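Local coordinates for protein extracellular ligand-binding receptor (Rhodopseudomonas palustris, PDB 4F06) that binds p-hydroxybenzoic acid and probably delivers such lignin-derived aromatic acids to an ABC transporter as its solute-binding component, at residues P55-S60 against T82-A87. Sequence-based numbering, arbitrary orientation.
Sequences PNPAQS and TPNAMA. With PHB (p-hydroxybenzoic acid), chain B.
Asn84 reaches from helix 82-88 to the start of helix 57-69, where its OD1 takes the backbone N-H of Asn56 at 2.8 Å. The bond is nearly straight (166°) and lies in the carbonyl plane, on a lone pair. With CG beside its own backbone N (chi1 -64°), the Asn84 side chain crosses that of Pro57 at about a right angle, OD1 lying 4.1 Å from Pro57 CD, and its ND2 turns to Glu52 and the Ser54 carbonyl. Ser60 lies alongside the stem of this side chain, its OG 3.3 Å from Asn84 CB. Apart from the Asn84 bond the contact is largely apolar: the Pro55 and Pro57 rings lie against the Pro83 ring, and Pro57 CB touches Ala87 CB at 3.7 Å. Asn56 is the N-cap residue, its OD1 accepting from Gln59 N from above the carbonyl plane. A leucine in place of Asn84 would probably leave the Asn56 N-H, Glu52 and the Ser54 carbonyl without the amide and let the loop ahead of the helix shift. Thr82, opening helix 82-88, binds the ligand carboxylate through N and OG1. The hydrogen bonds of the Asn84 side chain thus join the loop before helix 57-69 to a helix whose first residue holds p-hydroxybenzoic acid.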
loop_
_atom_site.group_PDB
_atom_site.type_symbol
_atom_site.label_atom_id
_atom_site.label_comp_id
_atom_site.label_asym_id
_atom_site.label_seq_id
_atom_site.Cartn_x
_atom_site.Cartn_y
_atom_site.Cartn_z
ATOM N N PRO A 55 -5.480 -14.243 0.706
ATOM C CA PRO A 55 -4.852 -14.486 2.021
ATOM C C PRO A 55 -4.752 -16.009 2.267
ATOM O O PRO A 55 -5.768 -16.678 2.515
ATOM C CB PRO A 55 -5.804 -13.789 3.007
ATOM C CG PRO A 55 -6.519 -12.734 2.167
ATOM C CD PRO A 55 -6.720 -13.433 0.838
ATOM N N ASN A 56 -3.543 -16.555 2.194
ATOM C CA ASN A 56 -3.382 -18.006 2.132
ATOM C C ASN A 56 -1.908 -18.212 2.476
ATOM O O ASN A 56 -1.027 -18.316 1.592
ATOM C CB ASN A 56 -3.735 -18.528 0.735
ATOM C CG ASN A 56 -3.598 -20.030 0.623
ATOM O OD1 ASN A 56 -2.947 -20.675 1.467
ATOM N ND2 ASN A 56 -4.222 -20.599 -0.440
ATOM N N PRO A 57 -1.618 -18.222 3.785
ATOM C CA PRO A 57 -0.213 -18.188 4.206
ATOM C C PRO A 57 0.644 -19.344 3.709
ATOM O O PRO A 57 1.735 -19.132 3.256
ATOM C CB PRO A 57 -0.352 -18.176 5.762
ATOM C CG PRO A 57 -1.677 -17.492 6.036
ATOM C CD PRO A 57 -2.556 -17.979 4.915
ATOM N N ALA A 58 0.098 -20.535 3.835
ATOM C CA ALA A 58 0.876 -21.698 3.405
ATOM C C ALA A 58 1.222 -21.651 1.924
ATOM O O ALA A 58 2.313 -22.071 1.511
ATOM C CB ALA A 58 0.129 -23.004 3.747
ATOM N N GLN A 59 0.295 -21.132 1.111
ATOM C CA GLN A 59 0.573 -21.022 -0.307
ATOM C C GLN A 59 1.720 -20.045 -0.555
ATOM O O GLN A 59 2.613 -20.321 -1.361
ATOM C CB GLN A 59 -0.680 -20.578 -1.047
ATOM C CG GLN A 59 -0.451 -20.317 -2.529
ATOM C CD GLN A 59 -1.808 -20.146 -3.158
ATOM O OE1 GLN A 59 -2.415 -19.078 -3.070
ATOM N NE2 GLN A 59 -2.359 -21.211 -3.624
ATOM N N SER A 60 1.707 -18.896 0.109
ATOM C CA SER A 60 2.801 -17.934 -0.114
ATOM C C SER A 60 4.138 -18.427 0.435
ATOM O O SER A 60 5.167 -18.225 -0.207
ATOM C CB SER A 60 2.470 -16.580 0.482
ATOM O OG SER A 60 1.640 -15.810 -0.417
ATOM N N THR A 82 -1.026 -8.879 4.180
ATOM C CA THR A 82 -0.267 -9.056 5.433
ATOM C C THR A 82 -0.026 -10.519 5.837
ATOM O O THR A 82 1.100 -10.872 6.124
ATOM C CB THR A 82 -0.934 -8.255 6.566
ATOM O OG1 THR A 82 -0.629 -6.875 6.430
ATOM C CG2 THR A 82 -0.468 -8.704 7.952
ATOM N N PRO A 83 -1.068 -11.373 5.907
ATOM C CA PRO A 83 -0.832 -12.755 6.358
ATOM C C PRO A 83 0.134 -13.508 5.475
ATOM O O PRO A 83 0.811 -14.425 5.922
ATOM C CB PRO A 83 -2.251 -13.392 6.388
ATOM C CG PRO A 83 -3.112 -12.440 5.570
ATOM C CD PRO A 83 -2.516 -11.081 5.843
ATOM N N ASN A 84 0.182 -13.166 4.203
ATOM C CA ASN A 84 1.131 -13.806 3.295
ATOM C C ASN A 84 2.546 -13.348 3.544
ATOM O O ASN A 84 3.474 -14.171 3.622
ATOM C CB ASN A 84 0.689 -13.586 1.845
ATOM C CG ASN A 84 -0.643 -14.255 1.552
ATOM O OD1 ASN A 84 -1.031 -15.262 2.212
ATOM N ND2 ASN A 84 -1.337 -13.769 0.515
ATOM N N ALA A 85 2.734 -12.041 3.763
ATOM C CA ALA A 85 4.057 -11.541 4.145
ATOM C C ALA A 85 4.510 -12.140 5.485
ATOM O O ALA A 85 5.691 -12.497 5.649
ATOM C CB ALA A 85 4.045 -10.037 4.268
HETATM N N MSE A 86 3.591 -12.278 6.436
HETATM C CA MSE A 86 3.959 -12.892 7.710
HETATM C C MSE A 86 4.420 -14.323 7.593
HETATM O O MSE A 86 5.279 -14.755 8.367
HETATM C CB MSE A 86 2.777 -12.813 8.683
HETATM C CG MSE A 86 2.330 -11.414 9.105
HETATM SE SE MSE A 86 3.619 -10.556 10.212
HETATM C CE MSE A 86 2.446 -9.098 10.840
ATOM N N ALA A 87 3.860 -15.064 6.647
ATOM C CA ALA A 87 4.243 -16.460 6.444
ATOM C C ALA A 87 5.649 -16.581 5.867
ATOM O O ALA A 87 6.366 -17.531 6.179
ATOM C CB ALA A 87 3.221 -17.133 5.524
HETATM C "C1'" PHB B . -2.547 -5.841 3.680
HETATM O "O1'" PHB B . -1.616 -5.479 4.411
HETATM O "O2'" PHB B . -3.058 -7.012 3.742
HETATM C C1 PHB B . -3.124 -4.836 2.733
HETATM C C2 PHB B . -3.015 -3.460 3.007
HETATM C C3 PHB B . -3.588 -2.536 2.166
HETATM C C4 PHB B . -4.307 -2.947 1.063
HETATM C C5 PHB B . -4.433 -4.292 0.782
HETATM C C6 PHB B . -3.862 -5.249 1.612
HETATM O O4 PHB B . -4.929 -2.082 0.237
#